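Local coordinates for putative peptide ABC-transport system periplasmic peptide-binding protein (Campylobacter jejuni, PDB 4OEV) that binds nickel(II) outside the cytoplasm for uptake by an ABC-type importer, using a solute-binding fold whose family is generally associated with peptide transport, at residues A[126-132]-A[388-392]; A[40-44]-A[474-478]; A[99-103]-A[392-396]; A[34-40]-A[133-138]; A[286-290]-A[458-462]. One frame throughout, in Å; residues are numbered along the deposited sequence.

Contact 1 (A[126-132]-A[388-392])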
# COMPACT_ATOMS: atom_id res chain seq x y z
N TYR A 126 -18.51 8.08 -7.71
CA TYR A 126 -17.29 7.47 -7.18
C TYR A 126 -16.36 8.61 -6.87
O TYR A 126 -15.51 8.95 -7.69
CB TYR A 126 -16.67 6.48 -8.18
CG TYR A 126 -15.48 5.72 -7.64
CD1 TYR A 126 -15.59 4.92 -6.48
CD2 TYR A 126 -14.24 5.81 -8.26
CE1 TYR A 126 -14.48 4.26 -5.98
CE2 TYR A 126 -13.17 5.16 -7.78
CZ TYR A 126 -13.27 4.37 -6.64
OH TYR A 126 -12.16 3.73 -6.16
N PRO A 127 -16.57 9.26 -5.72
CA PRO A 127 -15.81 10.46 -5.36
C PRO A 127 -14.30 10.20 -5.38
O PRO A 127 -13.53 11.12 -5.67
CB PRO A 127 -16.25 10.76 -3.92
CG PRO A 127 -17.48 9.96 -3.69
CD PRO A 127 -17.49 8.84 -4.65
N ALA A 128 -13.89 8.96 -5.14
CA ALA A 128 -12.47 8.63 -5.13
C ALA A 128 -11.83 8.75 -6.52
O ALA A 128 -10.62 8.59 -6.67
CB ALA A 128 -12.25 7.23 -4.58
N PHE A 129 -12.64 9.07 -7.54
CA PHE A 129 -12.15 9.01 -8.91
C PHE A 129 -10.95 9.93 -9.20
O PHE A 129 -10.06 9.57 -9.98
CB PHE A 129 -13.31 9.41 -9.89
CG PHE A 129 -13.03 9.08 -11.33
CD1 PHE A 129 -12.40 7.90 -11.67
CD2 PHE A 129 -13.50 9.94 -12.37
CE1 PHE A 129 -12.15 7.58 -13.00
CE2 PHE A 129 -13.27 9.62 -13.69
CZ PHE A 129 -12.60 8.45 -14.03
N LEU A 130 -10.96 11.15 -8.66
CA LEU A 130 -9.87 12.09 -8.92
C LEU A 130 -8.57 11.55 -8.30
O LEU A 130 -7.51 11.66 -8.91
CB LEU A 130 -10.20 13.47 -8.36
CG LEU A 130 -11.23 14.20 -9.23
CD1 LEU A 130 -11.67 15.48 -8.53
CD2 LEU A 130 -10.65 14.50 -10.60
N ASP A 131 -8.67 10.96 -7.10
CA ASP A 131 -7.49 10.33 -6.50
C ASP A 131 -7.06 9.21 -7.41
O ASP A 131 -5.87 9.03 -7.63
CB ASP A 131 -7.77 9.77 -5.08
CG ASP A 131 -7.66 10.82 -4.01
OD1 ASP A 131 -7.62 12.04 -4.39
OD2 ASP A 131 -7.53 10.44 -2.83
N ALA A 132 -8.03 8.46 -7.94
CA ALA A 132 -7.75 7.30 -8.80
C ALA A 132 -7.04 7.71 -10.08
O ALA A 132 -6.25 6.94 -10.63
CB ALA A 132 -9.04 6.56 -9.13
N LEU A 388 -4.15 8.20 0.58
CA LEU A 388 -5.19 8.69 -0.35
C LEU A 388 -6.61 8.31 0.11
O LEU A 388 -6.81 7.93 1.27
CB LEU A 388 -4.90 8.18 -1.76
CG LEU A 388 -3.51 8.60 -2.22
CD1 LEU A 388 -3.37 8.24 -3.66
CD2 LEU A 388 -3.23 10.08 -1.99
N ASP A 389 -7.58 8.36 -0.81
CA ASP A 389 -8.97 8.06 -0.46
C ASP A 389 -9.14 6.76 0.33
O ASP A 389 -8.49 5.72 0.04
CB ASP A 389 -9.84 8.03 -1.75
CG ASP A 389 -11.31 8.04 -1.44
OD1 ASP A 389 -11.86 6.95 -1.12
OD2 ASP A 389 -11.90 9.15 -1.42
N PRO A 390 -9.98 6.79 1.37
CA PRO A 390 -10.14 5.60 2.22
C PRO A 390 -10.57 4.32 1.50
O PRO A 390 -10.42 3.24 2.07
CB PRO A 390 -11.23 6.01 3.21
CG PRO A 390 -11.92 7.22 2.57
CD PRO A 390 -10.77 7.93 1.88
N ASP A 391 -11.10 4.44 0.29
CA ASP A 391 -11.48 3.27 -0.50
C ASP A 391 -10.29 2.41 -0.89
O ASP A 391 -10.41 1.19 -0.97
CB ASP A 391 -12.21 3.73 -1.80
CG ASP A 391 -12.75 2.53 -2.66
OD1 ASP A 391 -13.51 1.69 -2.13
OD2 ASP A 391 -12.42 2.44 -3.86
N PHE A 392 -9.12 3.03 -1.13
CA PHE A 392 -8.05 2.31 -1.88
C PHE A 392 -7.40 1.11 -1.17
O PHE A 392 -7.06 0.07 -1.81
CB PHE A 392 -6.96 3.32 -2.28
CG PHE A 392 -7.39 4.26 -3.36
CD1 PHE A 392 -8.42 3.92 -4.20
CD2 PHE A 392 -6.82 5.53 -3.48
CE1 PHE A 392 -8.86 4.82 -5.21
CE2 PHE A 392 -7.26 6.42 -4.47
CZ PHE A 392 -8.28 6.06 -5.33

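Contact 2 (A[40-44]-A[474-478])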
# COMPACT_ATOMS: atom_id res chain seq x y z
N PHE A 40 -0.29 14.77 -6.09
CA PHE A 40 -0.44 15.30 -4.74
C PHE A 40 0.83 16.02 -4.30
O PHE A 40 1.93 15.54 -4.61
CB PHE A 40 -0.75 14.16 -3.74
CG PHE A 40 -1.86 13.27 -4.21
CD1 PHE A 40 -3.17 13.64 -3.99
CD2 PHE A 40 -1.58 12.10 -4.90
CE1 PHE A 40 -4.23 12.84 -4.45
CE2 PHE A 40 -2.62 11.29 -5.36
CZ PHE A 40 -3.95 11.67 -5.14
N ASP A 41 0.69 17.12 -3.55
CA ASP A 41 1.86 17.90 -3.11
C ASP A 41 2.28 17.47 -1.71
O ASP A 41 1.83 16.43 -1.22
CB ASP A 41 1.59 19.42 -3.19
CG ASP A 41 0.48 19.91 -2.24
OD1 ASP A 41 0.07 19.16 -1.33
OD2 ASP A 41 0.01 21.06 -2.43
N GLU A 42 3.15 18.25 -1.06
CA GLU A 42 3.72 17.82 0.23
C GLU A 42 2.66 17.73 1.31
O GLU A 42 2.87 17.10 2.35
CB GLU A 42 4.83 18.75 0.68
CG GLU A 42 4.39 20.18 0.69
CD GLU A 42 4.97 20.93 -0.48
OE1 GLU A 42 4.72 20.50 -1.61
OE2 GLU A 42 5.66 21.95 -0.28
N ASN A 43 1.55 18.43 1.09
CA ASN A 43 0.43 18.41 2.01
C ASN A 43 -0.64 17.35 1.65
O ASN A 43 -1.71 17.37 2.25
CB ASN A 43 -0.23 19.79 2.03
CG ASN A 43 0.74 20.86 2.42
OD1 ASN A 43 0.85 21.89 1.76
ND2 ASN A 43 1.46 20.62 3.50
N MET A 44 -0.31 16.45 0.71
CA MET A 44 -1.23 15.48 0.11
C MET A 44 -2.48 16.16 -0.49
O MET A 44 -3.56 15.58 -0.54
CB MET A 44 -1.63 14.41 1.11
CG MET A 44 -1.87 13.02 0.47
SD MET A 44 -0.40 12.37 -0.33
CE MET A 44 0.70 12.61 0.99
N LYS A 474 11.72 16.25 0.28
CA LYS A 474 10.55 16.74 0.97
C LYS A 474 9.77 15.57 1.56
O LYS A 474 9.63 14.53 0.89
CB LYS A 474 9.65 17.54 0.03
CG LYS A 474 10.24 18.90 -0.42
CD LYS A 474 9.21 19.56 -1.34
CE LYS A 474 9.63 20.96 -1.80
NZ LYS A 474 8.83 21.35 -3.00
N THR A 475 9.24 15.74 2.78
CA THR A 475 8.41 14.70 3.39
C THR A 475 6.97 14.88 2.97
O THR A 475 6.58 15.96 2.51
CB THR A 475 8.43 14.74 4.92
OG1 THR A 475 7.92 16.02 5.34
CG2 THR A 475 9.86 14.55 5.48
N ARG A 476 6.22 13.79 3.08
CA ARG A 476 4.77 13.85 3.09
C ARG A 476 4.26 12.54 3.69
O ARG A 476 5.05 11.63 4.02
CB ARG A 476 4.19 14.13 1.70
CG ARG A 476 4.37 13.05 0.66
CD ARG A 476 3.71 13.43 -0.70
NE ARG A 476 3.50 12.19 -1.43
CZ ARG A 476 3.13 12.08 -2.70
NH1 ARG A 476 3.00 10.85 -3.21
NH2 ARG A 476 2.95 13.16 -3.46
N THR A 477 2.96 12.46 3.92
CA THR A 477 2.40 11.28 4.55
C THR A 477 2.55 10.10 3.61
O THR A 477 2.02 10.10 2.49
CB THR A 477 0.95 11.52 4.96
OG1 THR A 477 0.94 12.65 5.83
CG2 THR A 477 0.37 10.31 5.74
N LEU A 478 3.30 9.10 4.07
CA LEU A 478 3.63 7.95 3.24
C LEU A 478 2.52 6.90 3.30
O LEU A 478 1.56 7.00 4.11
CB LEU A 478 4.97 7.32 3.70
CG LEU A 478 6.16 8.30 3.62
CD1 LEU A 478 7.48 7.60 3.89
CD2 LEU A 478 6.20 9.09 2.24
O HOH W 1 1.62 12.53 -6.53
O HOH W 2 1.28 15.11 3.83
O HOH W 3 4.92 17.15 4.23

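Contact 3 (A[99-103]-A[392-396])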
# COMPACT_ATOMS: atom_id res chain seq x y z
N SER A 99 -4.74 -4.48 -11.90
CA SER A 99 -4.68 -4.48 -10.43
C SER A 99 -5.58 -3.36 -9.87
O SER A 99 -5.98 -3.38 -8.70
CB SER A 99 -3.22 -4.26 -9.98
OG SER A 99 -2.83 -2.98 -10.52
N ILE A 100 -5.91 -2.40 -10.72
CA ILE A 100 -6.71 -1.24 -10.30
C ILE A 100 -8.08 -1.26 -10.99
O ILE A 100 -8.80 -0.28 -10.98
CB ILE A 100 -5.97 0.10 -10.59
CG1 ILE A 100 -5.63 0.21 -12.07
CG2 ILE A 100 -4.68 0.19 -9.77
CD1 ILE A 100 -4.73 1.38 -12.41
N TYR A 101 -8.47 -2.45 -11.48
CA TYR A 101 -9.79 -2.63 -12.10
C TYR A 101 -10.94 -1.97 -11.29
O TYR A 101 -11.79 -1.27 -11.82
CB TYR A 101 -10.04 -4.13 -12.32
CG TYR A 101 -11.45 -4.41 -12.80
CD1 TYR A 101 -12.43 -4.95 -11.95
CD2 TYR A 101 -11.82 -4.12 -14.11
CE1 TYR A 101 -13.75 -5.18 -12.44
CE2 TYR A 101 -13.11 -4.34 -14.57
CZ TYR A 101 -14.06 -4.89 -13.74
OH TYR A 101 -15.32 -5.07 -14.22
N VAL A 102 -10.92 -2.17 -9.97
CA VAL A 102 -12.02 -1.72 -9.11
C VAL A 102 -12.05 -0.20 -8.97
O VAL A 102 -13.04 0.37 -8.48
CB VAL A 102 -11.94 -2.40 -7.68
CG1 VAL A 102 -12.15 -3.90 -7.81
CG2 VAL A 102 -10.58 -2.06 -7.03
N ASN A 103 -10.98 0.49 -9.41
CA ASN A 103 -10.94 1.94 -9.36
C ASN A 103 -11.59 2.51 -10.63
O ASN A 103 -11.83 3.74 -10.69
CB ASN A 103 -9.51 2.50 -9.23
CG ASN A 103 -8.85 2.11 -7.91
OD1 ASN A 103 -9.38 1.30 -7.18
ND2 ASN A 103 -7.72 2.72 -7.60
N PHE A 392 -9.12 3.03 -1.13
CA PHE A 392 -8.05 2.31 -1.88
C PHE A 392 -7.40 1.11 -1.17
O PHE A 392 -7.06 0.07 -1.81
CB PHE A 392 -6.96 3.32 -2.28
CG PHE A 392 -7.39 4.26 -3.36
CD1 PHE A 392 -8.42 3.92 -4.20
CD2 PHE A 392 -6.82 5.53 -3.48
CE1 PHE A 392 -8.86 4.82 -5.21
CE2 PHE A 392 -7.26 6.42 -4.47
CZ PHE A 392 -8.28 6.06 -5.33
N HIS A 393 -7.18 1.19 0.15
CA HIS A 393 -6.71 -0.05 0.79
C HIS A 393 -7.82 -0.66 1.66
O HIS A 393 -7.56 -1.36 2.62
CB HIS A 393 -5.43 0.21 1.59
CG HIS A 393 -4.22 0.38 0.71
ND1 HIS A 393 -2.94 0.04 1.10
CD2 HIS A 393 -4.12 0.80 -0.58
CE1 HIS A 393 -2.10 0.30 0.12
NE2 HIS A 393 -2.79 0.73 -0.93
N THR A 394 -9.07 -0.44 1.31
CA THR A 394 -10.07 -1.15 2.07
C THR A 394 -10.88 -2.04 1.19
O THR A 394 -11.13 -3.20 1.56
CB THR A 394 -11.06 -0.21 2.88
OG1 THR A 394 -11.67 0.72 1.99
CG2 THR A 394 -10.35 0.56 4.00
N PHE A 395 -11.27 -1.55 -0.00
CA PHE A 395 -12.08 -2.39 -0.85
C PHE A 395 -11.36 -3.70 -1.29
O PHE A 395 -11.90 -4.83 -1.10
CB PHE A 395 -12.58 -1.61 -2.07
CG PHE A 395 -13.74 -2.29 -2.81
CD1 PHE A 395 -15.04 -2.11 -2.39
CD2 PHE A 395 -13.50 -3.14 -3.91
CE1 PHE A 395 -16.13 -2.74 -3.08
CE2 PHE A 395 -14.57 -3.80 -4.59
CZ PHE A 395 -15.88 -3.60 -4.17
N ARG A 396 -10.16 -3.60 -1.82
CA ARG A 396 -9.49 -4.83 -2.29
C ARG A 396 -9.06 -5.70 -1.11
O ARG A 396 -8.69 -6.87 -1.32
CB ARG A 396 -8.24 -4.53 -3.13
CG ARG A 396 -8.63 -4.08 -4.56
CD ARG A 396 -7.45 -3.43 -5.31
NE ARG A 396 -7.22 -2.09 -4.79
CZ ARG A 396 -6.33 -1.22 -5.30
NH1 ARG A 396 -6.22 -0.01 -4.77
NH2 ARG A 396 -5.56 -1.55 -6.33

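Contact 4 (A[34-40]-A[133-138])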
# COMPACT_ATOMS: atom_id res chain seq x y z
N PHE A 34 5.90 7.24 -15.40
CA PHE A 34 4.55 7.68 -15.81
C PHE A 34 4.06 8.84 -14.98
O PHE A 34 4.61 9.11 -13.89
CB PHE A 34 3.57 6.52 -15.69
CG PHE A 34 3.92 5.36 -16.57
CD1 PHE A 34 3.41 5.28 -17.86
CD2 PHE A 34 4.77 4.36 -16.12
CE1 PHE A 34 3.75 4.21 -18.69
CE2 PHE A 34 5.12 3.29 -16.92
CZ PHE A 34 4.59 3.21 -18.22
N SER A 35 3.08 9.55 -15.50
CA SER A 35 2.39 10.55 -14.71
C SER A 35 0.94 10.50 -15.05
O SER A 35 0.57 10.09 -16.16
CB SER A 35 2.97 11.95 -14.95
OG SER A 35 2.82 12.29 -16.30
N GLY A 36 0.11 10.97 -14.11
CA GLY A 36 -1.33 10.87 -14.21
C GLY A 36 -1.96 12.23 -14.44
O GLY A 36 -1.25 13.24 -14.57
N LEU A 37 -3.29 12.23 -14.52
CA LEU A 37 -4.05 13.45 -14.68
C LEU A 37 -3.95 14.34 -13.46
O LEU A 37 -4.02 15.56 -13.58
CB LEU A 37 -5.53 13.14 -14.96
CG LEU A 37 -5.75 12.32 -16.22
CD1 LEU A 37 -7.26 12.12 -16.48
CD2 LEU A 37 -5.05 13.03 -17.41
N THR A 38 -3.84 13.71 -12.29
CA THR A 38 -3.72 14.45 -11.06
C THR A 38 -2.47 14.01 -10.30
O THR A 38 -1.84 13.00 -10.61
CB THR A 38 -4.95 14.27 -10.16
OG1 THR A 38 -5.09 12.90 -9.80
CG2 THR A 38 -6.25 14.69 -10.89
N ARG A 39 -2.11 14.79 -9.28
CA ARG A 39 -0.94 14.48 -8.44
C ARG A 39 -1.19 15.05 -7.05
O ARG A 39 -2.20 15.71 -6.83
CB ARG A 39 0.33 15.06 -9.06
CG ARG A 39 0.37 16.59 -8.97
CD ARG A 39 1.55 17.18 -9.69
NE ARG A 39 1.31 18.61 -9.87
CZ ARG A 39 1.62 19.56 -8.99
NH1 ARG A 39 1.33 20.83 -9.27
NH2 ARG A 39 2.26 19.27 -7.85
N PHE A 40 -0.29 14.77 -6.09
CA PHE A 40 -0.44 15.30 -4.74
C PHE A 40 0.83 16.02 -4.30
O PHE A 40 1.93 15.54 -4.61
CB PHE A 40 -0.75 14.16 -3.74
CG PHE A 40 -1.86 13.27 -4.21
CD1 PHE A 40 -3.17 13.64 -3.99
CD2 PHE A 40 -1.58 12.10 -4.90
CE1 PHE A 40 -4.23 12.84 -4.45
CE2 PHE A 40 -2.62 11.29 -5.36
CZ PHE A 40 -3.95 11.67 -5.14
N LEU A 133 -7.36 8.91 -10.56
CA LEU A 133 -6.78 9.42 -11.79
C LEU A 133 -5.35 9.96 -11.58
O LEU A 133 -4.78 10.60 -12.49
CB LEU A 133 -7.70 10.51 -12.40
CG LEU A 133 -9.01 9.99 -12.99
CD1 LEU A 133 -10.00 11.09 -13.26
CD2 LEU A 133 -8.70 9.24 -14.26
N SER A 134 -4.76 9.69 -10.41
CA SER A 134 -3.36 10.07 -10.22
C SER A 134 -2.51 8.93 -10.79
O SER A 134 -1.30 9.06 -10.88
CB SER A 134 -3.03 10.36 -8.75
OG SER A 134 -3.29 9.23 -7.91
N ILE A 135 -3.14 7.82 -11.18
CA ILE A 135 -2.41 6.71 -11.81
C ILE A 135 -1.86 7.16 -13.16
O ILE A 135 -2.46 8.01 -13.83
CB ILE A 135 -3.29 5.43 -12.01
CG1 ILE A 135 -2.42 4.21 -12.25
CG2 ILE A 135 -4.30 5.58 -13.13
CD1 ILE A 135 -1.74 3.64 -10.97
N GLY A 136 -0.73 6.58 -13.56
CA GLY A 136 -0.09 6.97 -14.80
C GLY A 136 -1.00 6.76 -16.00
O GLY A 136 -1.86 5.88 -15.97
N MET A 137 -0.84 7.59 -17.05
CA MET A 137 -1.54 7.38 -18.33
C MET A 137 -0.64 6.51 -19.25
O MET A 137 0.60 6.50 -19.12
CB MET A 137 -1.90 8.72 -18.98
CG MET A 137 -2.96 9.55 -18.22
SD MET A 137 -4.60 8.79 -18.18
CE MET A 137 -4.42 7.95 -16.58
N LEU A 138 -1.28 5.68 -20.06
CA LEU A 138 -0.60 4.79 -21.00
C LEU A 138 -0.61 5.38 -22.42
O LEU A 138 -1.53 6.12 -22.76
CB LEU A 138 -1.28 3.43 -21.07
CG LEU A 138 -1.27 2.63 -19.76
CD1 LEU A 138 -2.23 1.48 -19.91
CD2 LEU A 138 0.14 2.16 -19.55
O HOH W 4 2.32 8.77 -18.18

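Contact 5 (A[286-290]-A[458-462])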
# COMPACT_ATOMS: atom_id res chain seq x y z
N PRO A 286 -8.38 0.24 10.25
CA PRO A 286 -7.44 0.52 9.15
C PRO A 286 -7.53 1.93 8.56
O PRO A 286 -6.85 2.24 7.55
CB PRO A 286 -7.86 -0.51 8.11
CG PRO A 286 -9.33 -0.62 8.29
CD PRO A 286 -9.64 -0.33 9.75
N LEU A 287 -8.27 2.81 9.23
CA LEU A 287 -8.47 4.15 8.68
C LEU A 287 -8.17 5.26 9.68
O LEU A 287 -8.78 6.33 9.61
CB LEU A 287 -9.92 4.28 8.17
CG LEU A 287 -10.29 3.47 6.93
CD1 LEU A 287 -11.77 3.52 6.70
CD2 LEU A 287 -9.56 4.00 5.70
N GLU A 288 -7.19 5.04 10.57
CA GLU A 288 -6.92 5.98 11.69
C GLU A 288 -6.07 7.21 11.33
O GLU A 288 -5.79 8.08 12.19
CB GLU A 288 -6.26 5.22 12.84
CG GLU A 288 -7.23 4.16 13.41
CD GLU A 288 -6.75 3.57 14.71
OE1 GLU A 288 -6.32 2.38 14.69
OE2 GLU A 288 -6.78 4.29 15.73
N ARG A 289 -5.67 7.29 10.07
CA ARG A 289 -5.05 8.51 9.56
C ARG A 289 -5.90 9.12 8.44
O ARG A 289 -5.46 10.07 7.76
CB ARG A 289 -3.64 8.24 9.04
CG ARG A 289 -2.61 8.10 10.17
CD ARG A 289 -1.32 8.79 9.77
NE ARG A 289 -0.26 8.47 10.73
CZ ARG A 289 0.13 9.27 11.71
NH1 ARG A 289 -0.43 10.47 11.84
NH2 ARG A 289 1.09 8.88 12.55
N SER A 290 -7.14 8.66 8.35
CA SER A 290 -8.11 9.15 7.36
C SER A 290 -9.15 10.13 7.89
O SER A 290 -9.47 10.11 9.08
CB SER A 290 -8.86 7.97 6.77
OG SER A 290 -9.83 8.45 5.85
N ALA A 458 -0.06 -1.82 15.02
CA ALA A 458 0.48 -0.48 15.12
C ALA A 458 0.57 0.24 13.75
O ALA A 458 0.78 -0.39 12.72
CB ALA A 458 1.86 -0.51 15.74
N TYR A 459 0.42 1.56 13.79
CA TYR A 459 0.74 2.44 12.66
C TYR A 459 2.21 2.86 12.75
O TYR A 459 2.69 3.14 13.84
CB TYR A 459 -0.16 3.67 12.66
CG TYR A 459 -1.53 3.41 12.07
CD1 TYR A 459 -1.82 3.75 10.75
CD2 TYR A 459 -2.56 2.89 12.84
CE1 TYR A 459 -3.11 3.55 10.21
CE2 TYR A 459 -3.84 2.65 12.30
CZ TYR A 459 -4.11 2.99 11.00
OH TYR A 459 -5.37 2.77 10.47
N LEU A 460 2.92 2.85 11.63
CA LEU A 460 4.36 3.10 11.61
C LEU A 460 4.78 4.50 11.14
O LEU A 460 4.16 5.08 10.22
CB LEU A 460 5.03 2.07 10.71
CG LEU A 460 4.70 0.63 10.95
CD1 LEU A 460 5.47 -0.18 9.92
CD2 LEU A 460 5.13 0.22 12.41
N ASP A 461 5.81 5.05 11.77
CA ASP A 461 6.57 6.12 11.13
C ASP A 461 7.69 5.46 10.35
O ASP A 461 8.08 4.33 10.63
CB ASP A 461 7.19 7.10 12.12
CG ASP A 461 6.21 8.09 12.63
OD1 ASP A 461 5.05 8.03 12.20
OD2 ASP A 461 6.61 8.95 13.44
N PHE A 462 8.23 6.19 9.39
CA PHE A 462 9.34 5.66 8.62
C PHE A 462 10.53 6.55 8.81
O PHE A 462 10.40 7.76 8.98
CB PHE A 462 8.97 5.52 7.13
CG PHE A 462 8.15 4.30 6.85
CD1 PHE A 462 8.76 3.08 6.62
CD2 PHE A 462 6.77 4.38 6.82
CE1 PHE A 462 8.02 1.92 6.41
CE2 PHE A 462 6.01 3.20 6.60
CZ PHE A 462 6.63 1.99 6.38
O HOH W 5 2.90 7.24 11.11

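Contact 1 (A[126-132]-A[388-392])
Phe-392 presses the far edge of its ring against helix 129-132, where packing is tight. Ring atom CE2 approaches CB of Asp-131 near the ring plane at 3.4 Å, while CZ lies 3.6 Å from the backbone N of Ala-132. The methyl of Ala-128, CB, comes within 3.4 Å of CG of Asp-389 and rests over the rim of one face of the Tyr-126 ring. With CG anti to the backbone N (chi1 -174°), Tyr-126 extends its hydroxyl to Asp-391, donating OH to OD2 at 2.6 Å. That oxygen is met on its anti side, and the carboxylate stands 84° from the ring plane. Because Asp-391 OD1 forms a salt bridge with Arg-429, both its oxygens are held. The looser, partly exposed side is the carboxylate end of Asp-131 with Leu-388. There Asp-389 N donates to Asp-131 OD2 at 2.9 Å through a bent bond (132° at the hydrogen), and Leu-388 CB lies beside that OD2. The carboxylate of Asp-389 turns to Arg-437 through OD2, while OD1 accepts from Asp-391 N. The result is an Asx turn within a type I turn, set against a short helix, consistent with an interlobe contact of a family 5 solute-binding protein.

Contact 2 (A[40-44]-A[474-478])
Phe-40 and Arg-476 open this contact between the hairpin loop joining strands 38-40 and 46-48 and an irregular segment near the C-terminus. Phe-40 O lies at the edge of the Arg-476 guanidinium, 2.8 Å from NH2, yet the angle is too poor for a hydrogen bond. A water accepts from Phe-40 N and, weakly, from that same NH2. At Asp-41 the chain enters a type I turn reaching Met-44; the aspartate's OD1 accepts from Asn-43 N, an Asx turn, and its backbone O lies 3.6 Å from CD of Arg-476. Glu-42 presents its backbone O to the other segment. That oxygen sits 3.3 Å from Arg-476 CB and accepts from two waters, one of which also donates to Thr-475 O, while the other accepts from Thr-477 N. Farther out, Glu-42 OE2 and Lys-474 NZ stay 4.2 Å apart, beyond salt-bridge range, and the lysine is paired with Glu-491. Met-44 finishes the turn, and its chain, bent at chi2 (61°) and chi3 (50°), crosses that of Arg-476 at about a right angle. SD lies 4.0 Å above one face of the guanidinium, toward its rim. Arg-476 stays extended from CG to NE beneath this thioether. The methyl tip, CE of Met-44, touches CD of Arg-476 at 3.5 Å and comes within 3.2 Å of Thr-477 O.

Contact 3 (A[99-103]-A[392-396])
Phe-392 meets the side-chain amide of Asn-103, whose ND2 stands 3.4 Å from ring atom CE1. Amide and ring planes are 25° apart, although the approach is oblique to the ring. The backbone O of Phe-392 accepts from Arg-396 NH1 at 3.1 Å, tying the start of the segment to its end. Phe-395 begins the helix that continues beyond the segment. Its CE2 lies 4.0 Å from CG1 of Val-102, and its ring also makes a cation-pi contact with Arg-429. Arg-396 buries the largest area of any residue here. Its CG rests 3.7 Å from Val-102 CG2, after which the bend at chi3 (-75°) sends the guanidinium toward segment 99-103. There NH2 donates to Ser-99 O at 3.0 Å; the donor lies 40° above the carbonyl plane. OD1 of Asn-103 lies over one face of the guanidinium, offset to its rim. Two hydrogen bonds to main-chain oxygens, one in each segment, thus fix the rotation of a buried guanidinium, and Trp-411 adds a cation-pi contact. The Arg-396 side chain lies about 10 Å from the bound oxalate and joins two chain segments by packing and main-chain bonds, consistent with a contact between the lobes of a periplasmic-binding-protein fold.

Contact 4 (A[34-40]-A[133-138])
Leu-37 packs against Leu-133 and Met-137, and its side chain can be followed atom by atom. CB lies 3.6 Å from Leu-133 O. With CG anti to the carbonyl carbon (chi1 -60°), the branch point CG comes 4.2 Å from Met-137 SD. From there the methyls divide: CD1 meets Leu-133 CD2 at 3.9 Å, and CD2 meets Met-137 CG at 4.1 Å. Ile-65 of strand 62-67 also packs on both leucines. Alongside these side chains the backbones run side by side in opposite directions. Met-137 N donates to Ser-35 O at 3.0 Å with 159° at the hydrogen. Leu-133 O is shared, taking a bond from Thr-38 N at 3.3 Å and a weak one from Leu-37 N. Between these bonds the main chains come very close, with CA of Gly-36 just 3.1 Å from Ile-135 O, a buried oxygen without any polar partner in the model. At one end, the Phe-34 ring brings CD1 edge-on to Met-137 O at 3.3 Å, and one water links Ser-35 N with Met-137 O. At the other, Ser-134 OG touches the edge of the Phe-40 ring while bonding to Asp-131 O. This is antiparallel pairing of two largely irregular segments, fixing the loop after helix 129-132 to the chain leading into the 38-48 hairpin.

Contact 5 (A[286-290]-A[458-462])
The Tyr-459 ring has the carboxylate of Glu-288 at its edge, OE1 lying 3.5 Å from CE2, with the two planes 90° apart. Carbonyl carbon C of Pro-286 is also near the ring plane, 3.0 Å from the hydroxyl OH. The Phe-281 ring runs almost parallel to the tyrosine, at about 10°, whereas CG of Arg-289 approaches obliquely. From strand 454-467 the hydroxyl enters the loop. It accepts from Glu-288 N at 2.9 Å along a nearly straight line (172°) and donates to His-285 O, so both roles of the oxygen are used and its rotation is set. Glu-288 leaves CB with CG anti to the carbonyl carbon, which carries its extended chain past the CE2 edge of the ring, and its OE1 accepts from Asn-284 N and His-285 N. Farther along the strand, Asp-461 OD1 remains 4.1 Å from Arg-289 NH2, well out of the guanidinium plane. A water accepting from NH2 at 2.8 Å lies between them, and the aspartate's OD2 pairs with Lys-237 and Arg-235. The chemistry implies a directional grip by one hydroxyl on two backbone groups of the loop, with opposite charges probably adding a weaker attraction.

Overall arrangement
Contacts 1, 3, 4 and 5 are largely buried, whereas contact 2 lies nearer the surface and relies on waters and on a thioether-guanidinium approach. Contacts 1 and 3, centres about 9 Å apart, share Phe-392 and both engage its loop, one through carboxylates and the other through a buried arginine. Contact 4 differs again, combining backbone bonds with apolar side chains. It shares Phe-40 with contact 2, and that ring also touches Asp-131 and Leu-388 of contact 1. Contact 5 meets contact 1 where Leu-287 packs on Pro-390, but stays about 12 Å from contact 4 at their nearest atoms; its one direct hydrogen bond between the segments is to a tyrosine hydroxyl.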